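Local coordinates for Old Yellow Enzyme (Pichia, PDB 6AGZ), which probably catalyses the asymmetric reduction of the carbon-carbon double bond of enone compounds, using bound flavin mononucleotide, at residues A[370-373]-A[374-377]; A[388-391]-A[392-396]. One frame throughout, in Å; residues are numbered along the deposited sequence.

Interaction 1: A[370-373]-A[374-377]; sequences FYKI and FSND. With FMN (flavin mononucleotide), chain C.
Lys372 lays its methylene chain beside Ser375 and Asp377, with CD passing Ser375 OG and CE 3.8 Å from Asp377 OD2. CG lies anti to the backbone N (chi1 -154°), which carries the chain toward these two residues. A bend at chi4 leaves NZ 4.3 Å from Asp377 OD2, beyond a salt bridge. The carboxylate has firmer partners in Arg369, which forms a salt bridge with OD1, and Ser392. A type II beta turn from Lys372 to Ser375 brings the lysine chain alongside Ser375. Ser375 OG accepts from the backbone N of Asp377 at 3.1 Å, forming an ST turn just after the beta turn. At the turn's corner, Ile373 CG2 packs on Phe374 CB.

Upstream, Phe370 and Tyr371 belong to the flavin pocket and meet the dimethylbenzene end of FMN. Phe370 CD2 stands 3.5 Å from C7M and its CE2 reaches C8M, while Tyr371 OH lies 3.2 Å from C7M. Both rings approach the methyl obliquely, and Phe370 CB lies above one face of the Tyr371 ring, toward its rim. An alanine at Phe370, keeping CB near C7M, would probably leave a gap chiefly beside C8M, where CD2 and CE2 lay. Both residues thus meet the xylene edge by van der Waals contact, the tyrosine hydroxyl oxygen included, while polar partners such as Thr35 and Gln110 hydrogen-bond the flavin.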
loop_
_atom_site.group_PDB
_atom_site.type_symbol
_atom_site.label_atom_id
_atom_site.label_comp_id
_atom_site.label_asym_id
_atom_site.label_seq_id
_atom_site.Cartn_x
_atom_site.Cartn_y
_atom_site.Cartn_z
ATOM N N PHE A 370 -3.385 34.146 8.342
ATOM C CA PHE A 370 -3.638 33.248 7.218
ATOM C C PHE A 370 -5.011 33.506 6.612
ATOM O O PHE A 370 -5.156 33.601 5.387
ATOM C CB PHE A 370 -3.531 31.790 7.668
ATOM C CG PHE A 370 -2.121 31.297 7.841
ATOM C CD1 PHE A 370 -1.041 32.066 7.443
ATOM C CD2 PHE A 370 -1.881 30.046 8.389
ATOM C CE1 PHE A 370 0.254 31.602 7.600
ATOM C CE2 PHE A 370 -0.591 29.576 8.547
ATOM C CZ PHE A 370 0.478 30.354 8.153
ATOM N N TYR A 371 -6.034 33.626 7.459
ATOM C CA TYR A 371 -7.420 33.700 7.018
ATOM C C TYR A 371 -8.063 35.042 7.358
ATOM O O TYR A 371 -9.277 35.120 7.556
ATOM C CB TYR A 371 -8.235 32.557 7.622
ATOM C CG TYR A 371 -7.663 31.181 7.365
ATOM C CD1 TYR A 371 -7.692 30.621 6.093
ATOM C CD2 TYR A 371 -7.101 30.437 8.395
ATOM C CE1 TYR A 371 -7.173 29.362 5.855
ATOM C CE2 TYR A 371 -6.581 29.177 8.166
ATOM C CZ TYR A 371 -6.620 28.645 6.895
ATOM O OH TYR A 371 -6.102 27.391 6.663
ATOM N N LYS A 372 -7.267 36.108 7.428
ATOM C CA LYS A 372 -7.814 37.437 7.684
ATOM C C LYS A 372 -8.618 37.875 6.466
ATOM O O LYS A 372 -8.046 38.241 5.433
ATOM C CB LYS A 372 -6.696 38.425 8.001
ATOM C CG LYS A 372 -7.140 39.611 8.851
ATOM C CD LYS A 372 -5.959 40.490 9.238
ATOM C CE LYS A 372 -6.208 41.210 10.558
ATOM N NZ LYS A 372 -7.229 42.287 10.435
ATOM N N ILE A 373 -9.946 37.836 6.589
ATOM C CA ILE A 373 -10.820 37.946 5.427
ATOM C C ILE A 373 -10.687 39.314 4.776
ATOM O O ILE A 373 -10.853 40.353 5.428
ATOM C CB ILE A 373 -12.273 37.662 5.835
ATOM C CG1 ILE A 373 -12.451 36.177 6.159
ATOM C CG2 ILE A 373 -13.232 38.101 4.740
ATOM C CD1 ILE A 373 -13.792 35.843 6.769
ATOM N N PHE A 374 -10.377 39.315 3.475
ATOM C CA PHE A 374 -10.472 40.501 2.622
ATOM C C PHE A 374 -9.563 41.632 3.098
ATOM O O PHE A 374 -9.895 42.811 2.952
ATOM C CB PHE A 374 -11.924 40.982 2.525
ATOM C CG PHE A 374 -12.227 41.764 1.279
ATOM C CD1 PHE A 374 -11.984 41.221 0.028
ATOM C CD2 PHE A 374 -12.777 43.034 1.358
ATOM C CE1 PHE A 374 -12.268 41.935 -1.121
ATOM C CE2 PHE A 374 -13.064 43.753 0.213
ATOM C CZ PHE A 374 -12.810 43.203 -1.029
ATOM N N SER A 375 -8.408 41.288 3.660
ATOM C CA SER A 375 -7.482 42.272 4.203
ATOM C C SER A 375 -6.086 42.046 3.645
ATOM O O SER A 375 -5.624 40.905 3.543
ATOM C CB SER A 375 -7.444 42.209 5.735
ATOM O OG SER A 375 -6.445 43.069 6.256
ATOM N N ASN A 376 -5.415 43.142 3.285
ATOM C CA ASN A 376 -4.020 43.077 2.867
ATOM C C ASN A 376 -3.063 42.890 4.034
ATOM O O ASN A 376 -1.893 42.561 3.806
ATOM C CB ASN A 376 -3.632 44.342 2.098
ATOM C CG ASN A 376 -4.339 44.457 0.765
ATOM O OD1 ASN A 376 -4.829 43.467 0.225
ATOM N ND2 ASN A 376 -4.389 45.668 0.224
ATOM N N ASP A 377 -3.523 43.102 5.266
ATOM C CA ASP A 377 -2.666 42.931 6.431
ATOM C C ASP A 377 -2.240 41.475 6.564
ATOM O O ASP A 377 -3.077 40.569 6.597
ATOM C CB ASP A 377 -3.395 43.394 7.692
ATOM C CG ASP A 377 -2.503 43.386 8.916
ATOM O OD1 ASP A 377 -1.267 43.447 8.753
ATOM O OD2 ASP A 377 -3.039 43.320 10.042
HETATM N N1 FMN C . -3.961 22.614 0.794
HETATM C C2 FMN C . -4.839 22.387 -0.250
HETATM O O2 FMN C . -4.773 21.338 -0.890
HETATM N N3 FMN C . -5.791 23.330 -0.576
HETATM C C4 FMN C . -5.867 24.505 0.141
HETATM O O4 FMN C . -6.712 25.352 -0.143
HETATM C C4A FMN C . -4.985 24.736 1.189
HETATM N N5 FMN C . -5.065 25.909 1.902
HETATM C C5A FMN C . -4.192 26.147 2.942
HETATM C C6 FMN C . -4.279 27.334 3.656
HETATM C C7 FMN C . -3.404 27.581 4.706
HETATM C C7M FMN C . -3.497 28.865 5.474
HETATM C C8 FMN C . -2.441 26.640 5.044
HETATM C C8M FMN C . -1.496 26.905 6.177
HETATM C C9 FMN C . -2.357 25.451 4.330
HETATM C C9A FMN C . -3.230 25.200 3.275
HETATM N N10 FMN C . -3.150 24.018 2.561
HETATM C C10 FMN C . -4.029 23.786 1.519
HETATM C "C1'" FMN C . -2.106 22.995 2.909
HETATM C "C2'" FMN C . -0.815 23.388 2.185
HETATM O "O2'" FMN C . -1.036 23.353 0.791
HETATM C "C3'" FMN C . 0.375 22.501 2.545
HETATM O "O3'" FMN C . 0.134 21.176 2.130
HETATM C "C4'" FMN C . 0.654 22.539 4.045
HETATM O "O4'" FMN C . 0.652 23.876 4.492
HETATM C "C5'" FMN C . 2.001 21.914 4.386
HETATM O "O5'" FMN C . 3.017 22.547 3.640
HETATM P P FMN C . 4.072 23.517 4.373
HETATM O O1P FMN C . 4.686 22.785 5.542
HETATM O O2P FMN C . 5.160 23.916 3.405
HETATM O O3P FMN C . 3.351 24.751 4.857
#

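Interaction 2: A[388-391]-A[392-396]; sequences PEQP and SDSAI
Ser394 reaches back to Pro391 with both its hydroxyl and its backbone N, and the two converge on one acceptor, Pro391 O. The hydroxyl gives the shorter bond, OG to Pro391 O at 2.8 Å; it meets the carbonyl at a C=O...donor angle of 150° and is tilted 20° from the carbonyl plane. Ser394 N adds a weak bond to Pro391 O at 3.3 Å, closing a type I beta turn from Pro391 to Ser394. With chi1 at 57°, OG sits between its own backbone N and carbonyl carbon, and from there it also accepts a weak hydrogen bond from Ala397 N.

Ser394 is thus the N-cap of the short helix 395-398: its oxygen donates backward into the turn and accepts from a backbone N of the first helical turn. The turn leads directly into that helix, near the C-terminal end of a chain whose main fold is a TIM barrel.

Two other side chains find polar partners outside the turn: Ser392 OG in Asp377, and Glu389 OE1 in Arg369, the latter a long, weak ion pair. OD1 of Asp393 comes to the CB-CG side of the Pro391 ring, 3.3 Å from CG, a van der Waals approach to carbon. Pro391 CD packs against Ser394 CB at 3.7 Å. Gln390 bends at chi2 and crosses Ile396 at about a right angle, so that Ile396 CD1 touches Gln390 CB at 3.5 Å and approaches OE1 at 3.4 Å. Thr381 touches the side chains of Gln390, Ser394 and Ile396, and the backbone of Gln390 is hydrogen-bonded to that of Thr381.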
loop_
_atom_site.group_PDB
_atom_site.type_symbol
_atom_site.label_atom_id
_atom_site.label_comp_id
_atom_site.label_asym_id
_atom_site.label_seq_id
_atom_site.Cartn_x
_atom_site.Cartn_y
_atom_site.Cartn_z
ATOM N N PRO A 388 11.711 45.550 5.454
ATOM C CA PRO A 388 10.927 45.355 6.675
ATOM C C PRO A 388 9.481 44.983 6.384
ATOM O O PRO A 388 8.933 45.257 5.314
ATOM C CB PRO A 388 11.011 46.723 7.360
ATOM C CG PRO A 388 11.090 47.678 6.219
ATOM C CD PRO A 388 11.894 46.980 5.143
ATOM N N GLU A 389 8.865 44.346 7.375
ATOM C CA GLU A 389 7.445 44.041 7.304
ATOM C C GLU A 389 6.630 45.306 7.531
ATOM O O GLU A 389 6.813 46.004 8.534
ATOM C CB GLU A 389 7.071 42.985 8.341
ATOM C CG GLU A 389 5.598 42.615 8.333
ATOM C CD GLU A 389 5.164 41.903 9.599
ATOM O OE1 GLU A 389 4.043 41.353 9.618
ATOM O OE2 GLU A 389 5.939 41.899 10.578
ATOM N N GLN A 390 5.735 45.606 6.597
ATOM C CA GLN A 390 4.864 46.758 6.755
ATOM C C GLN A 390 3.891 46.518 7.908
ATOM O O GLN A 390 3.390 45.401 8.078
ATOM C CB GLN A 390 4.096 47.030 5.463
ATOM C CG GLN A 390 4.979 47.405 4.280
ATOM C CD GLN A 390 4.904 48.883 3.942
ATOM O OE1 GLN A 390 4.605 49.258 2.809
ATOM N NE2 GLN A 390 5.179 49.729 4.928
ATOM N N PRO A 391 3.605 47.535 8.712
ATOM C CA PRO A 391 2.779 47.348 9.908
ATOM C C PRO A 391 1.299 47.243 9.551
ATOM O O PRO A 391 0.894 47.392 8.399
ATOM C CB PRO A 391 3.073 48.605 10.728
ATOM C CG PRO A 391 3.374 49.642 9.699
ATOM C CD PRO A 391 4.084 48.923 8.581
ATOM N N SER A 392 0.487 46.989 10.581
ATOM C CA SER A 392 -0.944 46.784 10.384
ATOM C C SER A 392 -1.678 48.065 10.011
ATOM O O SER A 392 -2.798 47.992 9.496
ATOM C CB SER A 392 -1.565 46.184 11.647
ATOM O OG SER A 392 -1.051 44.889 11.906
ATOM N N ASP A 393 -1.082 49.230 10.261
ATOM C CA ASP A 393 -1.706 50.509 9.948
ATOM C C ASP A 393 -1.093 51.174 8.721
ATOM O O ASP A 393 -1.351 52.357 8.475
ATOM C CB ASP A 393 -1.625 51.448 11.156
ATOM C CG ASP A 393 -0.195 51.757 11.568
ATOM O OD1 ASP A 393 0.738 51.109 11.050
ATOM O OD2 ASP A 393 -0.007 52.651 12.420
ATOM N N SER A 394 -0.295 50.443 7.946
ATOM C CA SER A 394 0.349 51.007 6.771
ATOM C C SER A 394 -0.682 51.261 5.673
ATOM O O SER A 394 -1.872 50.961 5.809
ATOM C CB SER A 394 1.456 50.079 6.277
ATOM O OG SER A 394 0.948 48.789 5.988
ATOM N N ALA A 395 -0.208 51.822 4.558
ATOM C CA ALA A 395 -1.106 52.165 3.460
ATOM C C ALA A 395 -1.701 50.917 2.821
ATOM O O ALA A 395 -2.921 50.824 2.638
ATOM C CB ALA A 395 -0.365 53.005 2.420
ATOM N N ILE A 396 -0.857 49.944 2.472
ATOM C CA ILE A 396 -1.359 48.736 1.823
ATOM C C ILE A 396 -2.218 47.926 2.786
ATOM O O ILE A 396 -3.256 47.379 2.397
ATOM C CB ILE A 396 -0.198 47.895 1.261
ATOM C CG1 ILE A 396 1.142 48.379 1.816
ATOM C CG2 ILE A 396 -0.205 47.920 -0.261
ATOM C CD1 ILE A 396 1.612 47.587 3.002
#

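Overall arrangement
Interaction 1 comes first along the chain and interaction 2 follows, both in the C-terminal part that runs from helix 352-358 to the short helix 395-398. Their centres are 13 Å apart, on the same side of the chain's centre and near the surface; they lie about 19 and 29 Å from the centre of the chain. Two probable hydrogen bonds join them: Asn376 ND2 to Ile396 O at 3.0 Å, and Asp377 OD2 with Ser392 OG at 3.1 Å. The later turn and helix start are thereby tied back onto the 370-377 segment, whose first two residues touch the flavin, linking the C-terminal segment to the edge of the cofactor pocket of the eight-stranded barrel.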